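Local structure of alpha-galactosidase (Lactobacillus brevis, 3MI6) at residues D[14-19]-D[156-161]; D[36-41]-D[300-305]; D[252-257]-D[292-297]; D[662-667]-D[732-737]; D[556-561]-D[642-647]. The protein probably catalyses the hydrolysis of terminal, non-reducing alpha-D-galactose residues from alpha-galactosides, as a member of glycoside hydrolase family 36. One frame throughout, in Å; residues are numbered along the deposited sequence.

Contact 1. Residues D[14-19]-D[156-161]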
# COMPACT_ATOMS: atom_id res chain seq x y z
N LEU D 14 -37.37 6.00 -4.06
CA LEU D 14 -37.50 4.55 -4.10
C LEU D 14 -36.96 3.86 -2.81
O LEU D 14 -35.84 4.13 -2.36
CB LEU D 14 -36.76 4.05 -5.34
CG LEU D 14 -37.41 4.27 -6.72
CD1 LEU D 14 -37.50 5.73 -7.11
CD2 LEU D 14 -36.67 3.48 -7.81
N GLN D 15 -37.77 2.98 -2.21
CA GLN D 15 -37.38 2.22 -1.02
C GLN D 15 -37.44 0.72 -1.22
O GLN D 15 -38.51 0.15 -1.47
CB GLN D 15 -38.23 2.58 0.19
CG GLN D 15 -37.91 3.93 0.81
CD GLN D 15 -38.50 4.06 2.19
OE1 GLN D 15 -39.59 3.57 2.45
NE2 GLN D 15 -37.77 4.70 3.09
N THR D 16 -36.29 0.07 -1.10
CA THR D 16 -36.23 -1.37 -1.05
C THR D 16 -36.25 -1.76 0.44
O THR D 16 -36.41 -0.89 1.31
CB THR D 16 -34.97 -1.91 -1.76
OG1 THR D 16 -33.83 -1.13 -1.39
CG2 THR D 16 -35.13 -1.81 -3.25
N ASP D 17 -36.09 -3.03 0.76
CA ASP D 17 -36.01 -3.39 2.15
C ASP D 17 -34.92 -2.61 2.93
O ASP D 17 -35.14 -2.25 4.10
CB ASP D 17 -35.85 -4.90 2.32
CG ASP D 17 -37.13 -5.64 2.02
OD1 ASP D 17 -38.16 -4.95 1.83
OD2 ASP D 17 -37.13 -6.90 1.97
N HIS D 18 -33.79 -2.29 2.28
CA HIS D 18 -32.67 -1.68 3.00
C HIS D 18 -32.04 -0.46 2.33
O HIS D 18 -31.17 0.19 2.91
CB HIS D 18 -31.60 -2.72 3.34
CG HIS D 18 -32.17 -3.97 3.94
ND1 HIS D 18 -32.50 -5.07 3.18
CD2 HIS D 18 -32.49 -4.28 5.22
CE1 HIS D 18 -33.00 -6.01 3.97
NE2 HIS D 18 -33.00 -5.55 5.21
N THR D 19 -32.48 -0.13 1.12
CA THR D 19 -31.90 1.02 0.43
C THR D 19 -32.89 2.15 0.09
O THR D 19 -34.11 1.95 0.07
CB THR D 19 -31.06 0.57 -0.80
OG1 THR D 19 -31.90 0.37 -1.95
CG2 THR D 19 -30.34 -0.73 -0.50
N HIS D 156 -37.34 -6.68 -2.26
CA HIS D 156 -36.86 -7.80 -1.44
C HIS D 156 -35.44 -8.34 -1.77
O HIS D 156 -34.88 -9.15 -1.03
CB HIS D 156 -37.91 -8.93 -1.36
CG HIS D 156 -39.26 -8.45 -0.93
ND1 HIS D 156 -39.45 -7.72 0.23
CD2 HIS D 156 -40.48 -8.57 -1.51
CE1 HIS D 156 -40.73 -7.41 0.34
NE2 HIS D 156 -41.37 -7.92 -0.70
N GLN D 157 -34.87 -7.88 -2.88
CA GLN D 157 -33.51 -8.24 -3.21
C GLN D 157 -32.68 -6.97 -3.27
O GLN D 157 -31.54 -6.97 -3.72
CB GLN D 157 -33.46 -9.00 -4.54
CG GLN D 157 -34.27 -10.27 -4.58
CD GLN D 157 -35.74 -10.03 -4.88
OE1 GLN D 157 -36.10 -9.03 -5.51
NE2 GLN D 157 -36.60 -10.96 -4.45
N ASP D 158 -33.27 -5.87 -2.84
CA ASP D 158 -32.54 -4.60 -2.80
C ASP D 158 -32.05 -4.13 -4.18
O ASP D 158 -31.14 -3.31 -4.28
CB ASP D 158 -31.40 -4.68 -1.77
CG ASP D 158 -31.90 -4.50 -0.32
OD1 ASP D 158 -32.90 -3.76 -0.12
OD2 ASP D 158 -31.30 -5.08 0.62
N VAL D 159 -32.71 -4.62 -5.23
CA VAL D 159 -32.41 -4.26 -6.61
C VAL D 159 -33.31 -3.15 -7.16
O VAL D 159 -34.53 -3.21 -7.02
CB VAL D 159 -32.64 -5.46 -7.53
CG1 VAL D 159 -32.64 -5.02 -9.00
CG2 VAL D 159 -31.60 -6.54 -7.28
N ILE D 160 -32.72 -2.16 -7.81
CA ILE D 160 -33.45 -1.19 -8.61
C ILE D 160 -32.99 -1.39 -10.03
O ILE D 160 -31.80 -1.43 -10.28
CB ILE D 160 -33.08 0.23 -8.19
CG1 ILE D 160 -33.73 0.56 -6.83
CG2 ILE D 160 -33.51 1.23 -9.25
CD1 ILE D 160 -33.12 1.72 -6.11
N VAL D 161 -33.93 -1.56 -10.96
CA VAL D 161 -33.63 -1.76 -12.39
C VAL D 161 -33.93 -0.50 -13.19
O VAL D 161 -35.01 0.05 -13.06
CB VAL D 161 -34.48 -2.88 -13.02
CG1 VAL D 161 -34.20 -2.98 -14.52
CG2 VAL D 161 -34.22 -4.20 -12.36
O HOH W 1 -30.66 -0.87 -3.89
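D158 reaches into the T16–T19 turn, where its carboxylate takes three hydrogen bonds. From CB, a chi1 of -79° sets CG anti to the residue's own carbonyl carbon, and the carboxylate carbon comes to 3.6 Å from ND1 of H18. OD1 of D158 then accepts twice: from OG1 of T16 at 3.1 Å, on its anti side, and from the backbone N of H18 at 3.0 Å, on its syn side. OD2 of D158 receives ND1 of H18 at 2.8 Å through its syn lone pair, with the ring and carboxylate planes 74° apart. With an alanine here, the T16 hydroxyl and H18 amide would probably lose OD1 and the H18 ring its OD2, leaving the ring freer to turn. A second His-carboxylate bond lies beside it: ND1 of H156 donates almost straight to OD2 of D17 (3.0 Å, 172°), while D130 holds the far nitrogen of H156. Further in, CD2 of L14 meets CG2 of I160 at 4.1 Å. The contact thus sets the turn between strands 11-15 and 19-25 on the start of strand 159-167, with D158 against Q311 of helix 305-319, L14 on strand 146-154 and T19 on strand 290-301.

Contact 2. Residues D[36-41]-D[300-305]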
# COMPACT_ATOMS: atom_id res chain seq x y z
N TYR D 36 -28.31 7.89 -2.73
CA TYR D 36 -28.46 6.44 -2.93
C TYR D 36 -27.53 5.82 -1.91
O TYR D 36 -26.34 6.12 -1.87
CB TYR D 36 -28.11 6.02 -4.37
CG TYR D 36 -28.36 4.56 -4.70
CD1 TYR D 36 -29.27 3.79 -3.98
CD2 TYR D 36 -27.69 3.95 -5.76
CE1 TYR D 36 -29.50 2.44 -4.30
CE2 TYR D 36 -27.91 2.60 -6.08
CZ TYR D 36 -28.81 1.85 -5.35
OH TYR D 36 -29.01 0.52 -5.67
N GLY D 37 -28.10 5.00 -1.04
CA GLY D 37 -27.37 4.52 0.13
C GLY D 37 -28.28 3.66 0.97
O GLY D 37 -29.32 3.22 0.50
N PRO D 38 -27.88 3.39 2.22
CA PRO D 38 -28.81 2.67 3.10
C PRO D 38 -30.15 3.41 3.18
O PRO D 38 -30.20 4.62 2.94
CB PRO D 38 -28.09 2.68 4.46
CG PRO D 38 -26.65 2.87 4.13
CD PRO D 38 -26.59 3.68 2.89
N ARG D 39 -31.22 2.69 3.50
CA ARG D 39 -32.54 3.30 3.59
C ARG D 39 -32.61 4.48 4.56
O ARG D 39 -32.06 4.44 5.67
CB ARG D 39 -33.58 2.24 3.98
CG ARG D 39 -35.02 2.73 3.90
CD ARG D 39 -35.98 1.56 3.67
NE ARG D 39 -37.37 1.85 4.00
CZ ARG D 39 -38.27 0.91 4.26
NH1 ARG D 39 -37.90 -0.36 4.23
NH2 ARG D 39 -39.52 1.22 4.56
N ILE D 40 -33.27 5.56 4.14
CA ILE D 40 -33.57 6.68 5.03
C ILE D 40 -35.04 7.05 4.90
O ILE D 40 -35.71 6.62 3.98
CB ILE D 40 -32.63 7.90 4.81
CG1 ILE D 40 -33.00 8.68 3.55
CG2 ILE D 40 -31.19 7.47 4.78
CD1 ILE D 40 -32.11 9.88 3.30
N HIS D 41 -35.54 7.85 5.84
CA HIS D 41 -36.97 8.10 5.93
C HIS D 41 -37.53 8.90 4.77
O HIS D 41 -36.84 9.76 4.22
CB HIS D 41 -37.30 8.79 7.25
CG HIS D 41 -37.69 7.85 8.35
ND1 HIS D 41 -36.98 7.74 9.52
CD2 HIS D 41 -38.71 6.97 8.44
CE1 HIS D 41 -37.55 6.83 10.29
NE2 HIS D 41 -38.60 6.35 9.66
N TYR D 300 -27.18 -2.09 -3.81
CA TYR D 300 -26.32 -1.65 -2.75
C TYR D 300 -26.53 -2.53 -1.54
O TYR D 300 -27.58 -3.17 -1.39
CB TYR D 300 -26.59 -0.20 -2.38
CG TYR D 300 -25.90 0.23 -1.09
CD1 TYR D 300 -26.45 -0.09 0.15
CD2 TYR D 300 -24.71 0.94 -1.11
CE1 TYR D 300 -25.84 0.27 1.33
CE2 TYR D 300 -24.08 1.32 0.07
CZ TYR D 300 -24.65 0.98 1.29
OH TYR D 300 -24.03 1.35 2.47
N THR D 301 -25.53 -2.58 -0.67
CA THR D 301 -25.64 -3.21 0.63
C THR D 301 -24.55 -2.67 1.54
O THR D 301 -23.57 -2.10 1.07
CB THR D 301 -25.52 -4.74 0.55
OG1 THR D 301 -25.68 -5.28 1.86
CG2 THR D 301 -24.17 -5.14 0.05
N SER D 302 -24.74 -2.82 2.84
CA SER D 302 -23.72 -2.40 3.80
C SER D 302 -23.14 -3.64 4.44
O SER D 302 -22.25 -3.58 5.30
CB SER D 302 -24.36 -1.53 4.89
OG SER D 302 -24.94 -0.37 4.33
N ALA D 303 -23.66 -4.79 4.01
CA ALA D 303 -23.32 -6.04 4.62
C ALA D 303 -22.25 -6.82 3.84
O ALA D 303 -22.08 -8.04 4.04
CB ALA D 303 -24.57 -6.85 4.83
N GLY D 304 -21.52 -6.13 2.97
CA GLY D 304 -20.42 -6.74 2.25
C GLY D 304 -20.74 -7.47 0.95
O GLY D 304 -21.91 -7.65 0.57
N MSE D 305 -19.70 -7.91 0.26
CA MSE D 305 -19.87 -8.39 -1.12
C MSE D 305 -20.56 -9.75 -1.28
O MSE D 305 -21.24 -9.99 -2.29
CB MSE D 305 -18.55 -8.35 -1.88
CG MSE D 305 -17.96 -6.95 -1.96
SE MSE D 305 -16.26 -6.82 -2.93
CE MSE D 305 -15.01 -7.63 -1.67
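P38 rests against Y300 where the chain turns a corner at G37, leaving strand 31-36 of the small N-terminal antiparallel sheet, while Y300 lies near the end of strand 290-301 in the large nine-stranded sheet. Both tyrosines have CG anti to the backbone N, with chi1 of -174° in Y36 and 169° in Y300, but the two side chains run antiparallel, each passing the other. As a result the phenol end of Y36 lies beside the root of Y300, with CZ of Y36 4.2 Å from CB of Y300. The carbonyl carbon C of G37 sits over one face of the Y300 ring, toward the rim, and CD of P38 approaches CZ of Y300 obliquely at 3.7 Å. F248 meets both aromatic rings, and N709 of a second subunit packs on P38, so this corner lies close to a subunit interface. No hydrogen bond joins the two segments; two side-chain bonds lie within 300-305. OG1 of T301 accepts from N of A303 at 3.0 Å in an ST turn that leads toward helix 305-319, and G304 holds the N-cap position of that helix. In S302, OG is anti to the carbonyl carbon (chi1 -61°), which brings it to the Y300 hydroxyl, and OG of S302 and OH of Y300 share a hydrogen bond of 2.7 Å. CG of P38 lies against both these oxygens, 3.5 Å from OH of Y300 and 3.7 Å from OG of S302.

Contact 3. Residues D[252-257]-D[292-297]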
# COMPACT_ATOMS: atom_id res chain seq x y z
N LEU D 252 -25.84 -5.42 -16.38
CA LEU D 252 -26.43 -4.95 -17.62
C LEU D 252 -27.06 -6.11 -18.38
O LEU D 252 -26.37 -7.04 -18.77
CB LEU D 252 -25.33 -4.38 -18.49
CG LEU D 252 -25.52 -3.00 -19.08
CD1 LEU D 252 -25.03 -3.00 -20.55
CD2 LEU D 252 -26.98 -2.53 -18.92
N VAL D 253 -28.37 -6.07 -18.61
CA VAL D 253 -28.94 -7.14 -19.41
C VAL D 253 -28.74 -6.89 -20.90
O VAL D 253 -29.65 -6.47 -21.57
CB VAL D 253 -30.41 -7.33 -19.15
CG1 VAL D 253 -30.83 -8.69 -19.68
CG2 VAL D 253 -30.68 -7.21 -17.67
N TYR D 254 -27.54 -7.16 -21.39
CA TYR D 254 -27.15 -6.88 -22.76
C TYR D 254 -25.98 -7.79 -23.09
O TYR D 254 -25.30 -8.25 -22.20
CB TYR D 254 -26.74 -5.41 -22.90
CG TYR D 254 -26.65 -4.95 -24.33
CD1 TYR D 254 -27.74 -5.06 -25.18
CD2 TYR D 254 -25.47 -4.39 -24.83
CE1 TYR D 254 -27.66 -4.64 -26.49
CE2 TYR D 254 -25.37 -3.97 -26.14
CZ TYR D 254 -26.47 -4.09 -26.96
OH TYR D 254 -26.39 -3.69 -28.27
N SER D 255 -25.74 -8.07 -24.36
CA SER D 255 -24.73 -9.07 -24.70
C SER D 255 -23.82 -8.58 -25.81
O SER D 255 -23.02 -9.34 -26.33
CB SER D 255 -25.39 -10.37 -25.16
OG SER D 255 -26.49 -10.70 -24.34
N GLY D 256 -23.96 -7.31 -26.17
CA GLY D 256 -23.19 -6.72 -27.24
C GLY D 256 -22.23 -5.71 -26.67
O GLY D 256 -21.75 -5.87 -25.55
N ASN D 257 -21.93 -4.66 -27.44
CA ASN D 257 -20.98 -3.66 -27.01
C ASN D 257 -21.43 -2.93 -25.76
O ASN D 257 -22.51 -2.37 -25.74
CB ASN D 257 -20.74 -2.66 -28.12
CG ASN D 257 -20.00 -3.27 -29.27
OD1 ASN D 257 -19.46 -4.36 -29.15
ND2 ASN D 257 -19.96 -2.56 -30.39
N GLN D 292 -35.49 1.82 -27.23
CA GLN D 292 -35.41 1.28 -25.85
C GLN D 292 -33.96 0.87 -25.49
O GLN D 292 -33.34 0.07 -26.21
CB GLN D 292 -36.35 0.07 -25.73
CG GLN D 292 -36.32 -0.68 -24.40
CD GLN D 292 -36.76 0.19 -23.23
OE1 GLN D 292 -37.93 0.60 -23.13
NE2 GLN D 292 -35.83 0.47 -22.32
N THR D 293 -33.40 1.39 -24.39
CA THR D 293 -32.09 0.89 -23.94
C THR D 293 -32.23 -0.47 -23.25
O THR D 293 -33.30 -0.80 -22.74
CB THR D 293 -31.36 1.82 -22.97
OG1 THR D 293 -31.96 1.73 -21.68
CG2 THR D 293 -31.37 3.25 -23.45
N PRO D 294 -31.15 -1.27 -23.25
CA PRO D 294 -31.15 -2.52 -22.47
C PRO D 294 -31.22 -2.11 -21.01
O PRO D 294 -30.88 -0.96 -20.71
CB PRO D 294 -29.79 -3.13 -22.77
CG PRO D 294 -29.26 -2.42 -23.94
CD PRO D 294 -29.85 -1.05 -23.92
N GLU D 295 -31.64 -3.01 -20.13
CA GLU D 295 -31.77 -2.66 -18.72
C GLU D 295 -30.46 -2.68 -17.93
O GLU D 295 -29.60 -3.56 -18.12
CB GLU D 295 -32.81 -3.56 -18.06
CG GLU D 295 -34.23 -3.15 -18.40
CD GLU D 295 -35.26 -4.05 -17.78
OE1 GLU D 295 -34.94 -5.22 -17.45
OE2 GLU D 295 -36.41 -3.59 -17.63
N ALA D 296 -30.32 -1.71 -17.02
CA ALA D 296 -29.22 -1.71 -16.06
C ALA D 296 -29.71 -2.25 -14.73
O ALA D 296 -30.75 -1.82 -14.25
CB ALA D 296 -28.67 -0.30 -15.89
N ILE D 297 -28.98 -3.20 -14.14
CA ILE D 297 -29.24 -3.65 -12.75
C ILE D 297 -28.39 -2.87 -11.75
O ILE D 297 -27.17 -2.83 -11.88
CB ILE D 297 -28.93 -5.15 -12.53
CG1 ILE D 297 -29.50 -6.04 -13.64
CG2 ILE D 297 -29.43 -5.60 -11.18
CD1 ILE D 297 -30.99 -5.92 -13.82
O HOH W 2 -32.32 -5.38 -21.20
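A chi1 of -166° turns the Y254 ring, CG anti to its backbone N, toward P294, and backbone angles of -82° and 78° at V253 make the inverse gamma turn at which strand 247-252 leaves strand 290-301. The last bridge is L252 with A296, an antiparallel non-hydrogen-bonded pair. Beyond it N of V253 donates to O of E295 at 2.8 Å, arriving nearly in line with the carbonyl bond. Next the chains part, and P294 fills the angle between them: its CG packs obliquely on the aromatic ring, 3.7 Å from CG of Y254, while one face of that ring carries N of G256. CG2 of V253 touches CD1 of I297 at 4.1 Å. The carboxylate of E295 is engaged away from the pair, in a salt bridge with K114 and a hydrogen bond with T123. The Y254 side chain, whose ring also meets H502, is about 12 Å from that of M480, a predicted substrate-binding residue. Where the strands diverge, one water takes the place of a direct bond, donating to O of V253 at 2.9 Å and accepting from N of E295 at 2.7 Å.

Contact 4. Residues D[662-667]-D[732-737]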
# COMPACT_ATOMS: atom_id res chain seq x y z
N LYS D 662 -29.52 -25.92 7.43
CA LYS D 662 -29.30 -27.21 8.09
C LYS D 662 -28.36 -28.12 7.30
O LYS D 662 -27.98 -29.18 7.78
CB LYS D 662 -30.63 -27.94 8.31
CG LYS D 662 -31.52 -27.35 9.40
CD LYS D 662 -32.90 -28.01 9.31
CE LYS D 662 -33.93 -27.40 10.26
NZ LYS D 662 -35.24 -28.12 10.07
N GLN D 663 -28.01 -27.72 6.08
CA GLN D 663 -27.00 -28.45 5.34
C GLN D 663 -26.03 -27.48 4.70
O GLN D 663 -26.40 -26.34 4.40
CB GLN D 663 -27.63 -29.34 4.27
CG GLN D 663 -28.42 -30.54 4.81
CD GLN D 663 -28.20 -31.81 3.98
OE1 GLN D 663 -27.44 -32.72 4.39
NE2 GLN D 663 -28.84 -31.88 2.81
N ALA D 664 -24.78 -27.91 4.54
CA ALA D 664 -23.79 -27.08 3.86
C ALA D 664 -22.66 -27.93 3.32
O ALA D 664 -22.33 -28.96 3.89
CB ALA D 664 -23.24 -26.00 4.77
N ILE D 665 -22.08 -27.50 2.20
CA ILE D 665 -20.81 -28.05 1.76
C ILE D 665 -19.78 -26.96 1.55
O ILE D 665 -19.99 -26.02 0.79
CB ILE D 665 -20.98 -28.87 0.50
CG1 ILE D 665 -21.70 -30.18 0.84
CG2 ILE D 665 -19.63 -29.16 -0.12
CD1 ILE D 665 -22.01 -31.06 -0.36
N ALA D 666 -18.66 -27.09 2.26
CA ALA D 666 -17.53 -26.17 2.14
C ALA D 666 -16.38 -26.86 1.42
O ALA D 666 -16.31 -28.08 1.36
CB ALA D 666 -17.08 -25.71 3.52
N ALA D 667 -15.50 -26.07 0.84
CA ALA D 667 -14.37 -26.66 0.15
C ALA D 667 -13.21 -25.71 0.28
O ALA D 667 -13.39 -24.52 0.13
CB ALA D 667 -14.69 -26.89 -1.30
N PHE D 732 -15.93 -30.48 3.04
CA PHE D 732 -16.56 -30.49 4.35
C PHE D 732 -18.09 -30.54 4.21
O PHE D 732 -18.73 -29.52 3.97
CB PHE D 732 -16.19 -29.21 5.09
CG PHE D 732 -14.72 -29.07 5.33
CD1 PHE D 732 -14.11 -29.74 6.38
CD2 PHE D 732 -13.95 -28.23 4.54
CE1 PHE D 732 -12.76 -29.59 6.62
CE2 PHE D 732 -12.59 -28.08 4.79
CZ PHE D 732 -12.00 -28.76 5.81
N VAL D 733 -18.67 -31.73 4.37
CA VAL D 733 -20.12 -31.89 4.37
C VAL D 733 -20.71 -31.64 5.76
O VAL D 733 -20.42 -32.37 6.71
CB VAL D 733 -20.50 -33.30 3.93
CG1 VAL D 733 -22.01 -33.46 3.88
CG2 VAL D 733 -19.87 -33.63 2.59
N VAL D 734 -21.54 -30.61 5.87
CA VAL D 734 -22.06 -30.18 7.16
C VAL D 734 -23.51 -30.58 7.33
O VAL D 734 -24.37 -30.16 6.57
CB VAL D 734 -21.95 -28.66 7.34
CG1 VAL D 734 -22.51 -28.24 8.68
CG2 VAL D 734 -20.51 -28.22 7.20
N THR D 735 -23.79 -31.42 8.33
CA THR D 735 -25.14 -31.88 8.59
C THR D 735 -25.63 -31.38 9.94
O THR D 735 -24.93 -31.51 10.95
CB THR D 735 -25.23 -33.43 8.65
OG1 THR D 735 -24.77 -34.00 7.42
CG2 THR D 735 -26.68 -33.88 8.89
N ALA D 736 -26.84 -30.83 9.96
CA ALA D 736 -27.48 -30.47 11.21
C ALA D 736 -27.92 -31.71 12.02
O ALA D 736 -28.49 -32.67 11.48
CB ALA D 736 -28.67 -29.54 10.96
N ILE D 737 -27.62 -31.68 13.31
CA ILE D 737 -28.17 -32.66 14.24
C ILE D 737 -29.56 -32.19 14.68
O ILE D 737 -29.71 -31.15 15.32
CB ILE D 737 -27.25 -32.88 15.48
CG1 ILE D 737 -25.95 -33.57 15.07
CG2 ILE D 737 -27.93 -33.74 16.53
CD1 ILE D 737 -25.33 -34.42 16.19
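A664 and V734 exchange backbone hydrogen bonds at the middle of an antiparallel strand pair, N of V734 to O of A664 at 2.7 Å and N of A664 to O of V734 at 3.1 Å. A666 and F732 repeat the exchange at one end, each bond 3.0 Å from the N of one to the O of the other, and at the other end N of A736 donates to O of K662. Between these pairs, CA of Q663 and of I665 lie against O of V734 and O of F732 respectively. Packing alternates by face. A664, A666, F732 and V734 share one side, where CB of A664 meets CB of V734 at 3.9 Å; F732, its CG anti to the carbonyl carbon (chi1 -61°), lays CD2 4.1 Å from CB of A666, and its ring lies nearly parallel to that of F682. On the other face CG1 of I665 approaches CG2 of V733 at 4.3 Å, with I665 resting on helix 630-635. CB of K662 touches CB of A736, but beyond CG the extended lysine chain makes no contact with strand 732-736. Strands 663-670 and 728-736 are thus central neighbours in the C-terminal antiparallel sheet, and with no charged pair between them, their union rests mainly on main-chain bonds, with mostly apolar side chains packed on the two faces.

Contact 5. Residues D[556-561]-D[642-647]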
# COMPACT_ATOMS: atom_id res chain seq x y z
N ARG D 556 -9.72 -22.86 -13.07
CA ARG D 556 -11.15 -22.67 -12.87
C ARG D 556 -11.42 -22.03 -11.50
O ARG D 556 -12.25 -21.13 -11.38
CB ARG D 556 -11.93 -23.98 -13.04
CG ARG D 556 -12.13 -24.43 -14.47
CD ARG D 556 -12.95 -23.43 -15.30
NE ARG D 556 -14.39 -23.66 -15.21
CZ ARG D 556 -15.18 -23.91 -16.25
NH1 ARG D 556 -14.68 -23.97 -17.47
NH2 ARG D 556 -16.47 -24.09 -16.08
N LEU D 557 -10.72 -22.49 -10.47
CA LEU D 557 -10.79 -21.84 -9.18
C LEU D 557 -10.82 -20.33 -9.39
O LEU D 557 -11.77 -19.65 -8.96
CB LEU D 557 -9.58 -22.21 -8.34
CG LEU D 557 -9.72 -23.13 -7.13
CD1 LEU D 557 -11.10 -23.77 -7.05
CD2 LEU D 557 -8.59 -24.18 -7.12
N LEU D 558 -9.80 -19.78 -10.04
CA LEU D 558 -9.78 -18.34 -10.24
C LEU D 558 -11.00 -17.86 -11.04
O LEU D 558 -11.67 -16.92 -10.63
CB LEU D 558 -8.46 -17.89 -10.85
CG LEU D 558 -7.27 -17.77 -9.90
CD1 LEU D 558 -6.98 -19.08 -9.20
CD2 LEU D 558 -6.04 -17.31 -10.62
N ILE D 559 -11.30 -18.53 -12.16
CA ILE D 559 -12.38 -18.10 -13.05
C ILE D 559 -13.75 -18.13 -12.38
O ILE D 559 -14.53 -17.19 -12.49
CB ILE D 559 -12.40 -18.91 -14.35
CG1 ILE D 559 -11.10 -18.68 -15.12
CG2 ILE D 559 -13.54 -18.46 -15.22
CD1 ILE D 559 -10.85 -19.62 -16.29
N GLN D 560 -14.03 -19.21 -11.65
CA GLN D 560 -15.29 -19.34 -10.93
C GLN D 560 -15.42 -18.39 -9.73
O GLN D 560 -16.46 -17.76 -9.50
CB GLN D 560 -15.52 -20.80 -10.53
CG GLN D 560 -15.68 -21.70 -11.75
CD GLN D 560 -15.83 -23.18 -11.41
OE1 GLN D 560 -15.45 -24.05 -12.20
NE2 GLN D 560 -16.37 -23.46 -10.23
N PHE D 561 -14.34 -18.26 -8.97
CA PHE D 561 -14.34 -17.33 -7.86
C PHE D 561 -14.76 -15.96 -8.37
O PHE D 561 -15.66 -15.34 -7.81
CB PHE D 561 -12.96 -17.26 -7.22
CG PHE D 561 -13.00 -16.82 -5.79
CD1 PHE D 561 -12.83 -15.49 -5.45
CD2 PHE D 561 -13.20 -17.74 -4.77
CE1 PHE D 561 -12.85 -15.10 -4.14
CE2 PHE D 561 -13.23 -17.34 -3.47
CZ PHE D 561 -13.05 -16.02 -3.15
N ASP D 642 -11.97 -17.77 1.55
CA ASP D 642 -10.58 -17.45 1.20
C ASP D 642 -10.45 -17.16 -0.30
O ASP D 642 -10.93 -17.94 -1.13
CB ASP D 642 -9.66 -18.62 1.59
CG ASP D 642 -9.68 -18.91 3.09
OD1 ASP D 642 -9.10 -18.07 3.84
OD2 ASP D 642 -10.24 -19.96 3.53
N SER D 643 -9.78 -16.06 -0.64
CA SER D 643 -9.73 -15.58 -2.03
C SER D 643 -8.37 -15.67 -2.70
O SER D 643 -7.39 -15.18 -2.16
CB SER D 643 -10.17 -14.13 -2.09
OG SER D 643 -9.98 -13.62 -3.39
N PRO D 644 -8.31 -16.26 -3.90
CA PRO D 644 -7.07 -16.36 -4.67
C PRO D 644 -6.65 -15.00 -5.19
O PRO D 644 -5.60 -14.89 -5.82
CB PRO D 644 -7.47 -17.22 -5.86
CG PRO D 644 -8.87 -16.87 -6.06
CD PRO D 644 -9.46 -16.74 -4.69
N PHE D 645 -7.46 -13.98 -4.93
CA PHE D 645 -7.17 -12.63 -5.39
C PHE D 645 -6.68 -11.72 -4.27
O PHE D 645 -6.42 -10.53 -4.51
CB PHE D 645 -8.39 -12.02 -6.07
CG PHE D 645 -8.86 -12.79 -7.25
CD1 PHE D 645 -8.11 -12.84 -8.41
CD2 PHE D 645 -10.08 -13.46 -7.22
CE1 PHE D 645 -8.58 -13.55 -9.53
CE2 PHE D 645 -10.55 -14.18 -8.34
CZ PHE D 645 -9.80 -14.23 -9.49
N VAL D 646 -6.55 -12.27 -3.06
CA VAL D 646 -6.15 -11.51 -1.87
C VAL D 646 -4.89 -12.24 -1.51
O VAL D 646 -4.75 -13.44 -1.83
CB VAL D 646 -7.28 -11.47 -0.81
CG1 VAL D 646 -6.74 -10.95 0.52
CG2 VAL D 646 -8.46 -10.64 -1.27
N GLU D 647 -3.97 -11.55 -0.82
CA GLU D 647 -2.83 -12.20 -0.20
C GLU D 647 -2.02 -12.91 -1.29
O GLU D 647 -1.91 -12.41 -2.38
CB GLU D 647 -3.30 -13.21 0.86
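F561 carries P644 over one ring face: CD of the proline stands 3.6 Å from the ring centroid, only 8° from the normal, a well-centred CH-pi contact. The same proline lies over a face of the F645 ring with its CG, offset toward the rim, so it packs on a face of each ring. The F645 ring presents its edge to the helix, with CZ of F645 3.5 Å from O of L558 and CD2 of F645 3.8 Å from CD1 of F561. O of D642 and OG of S643 approach the far end of the F561 ring obliquely. A chi1 of -155° sends the F561 ring out from the helix, CG anti to the backbone N, over the turn. Replacing F561 by an alanine would probably open a gap under P644 and leave the F645 edge without one of its partners. L558 adds CD1 against CB of P644 at 3.9 Å. The loop keeps its shape through a type I turn from S643 to V646 and an ST turn, in which N of F645 donates to OG of S643 at 3.0 Å. The packing is a domain interface of the family 36 fold: it seats a connecting loop of the C-terminal sheet, between strands 637-640 and 651-657, on helix 553-566 of the beta/alpha barrel.

Overall arrangement
Along the chain contacts 1 and 2 interleave, contact 3 is nested within contact 2, then come contact 5 and contact 4. In the N-terminal beta domain contacts 1 and 2 touch, their centres 9 Å apart, both tying the small four-stranded sheet to the nine-stranded one. Contact 3 uses an earlier part of the same strand 290-301, its centre 24 Å from that of contact 2; V161 of contact 1 packs on its E295 and I297. Contact 5 joins a barrel helix to the C-terminal sheet, within which contact 4 lies, 22 Å away between centres. Contacts 2 and 5 approach to about 7 Å between nearest atoms, which suggests that the three domains come near one another there.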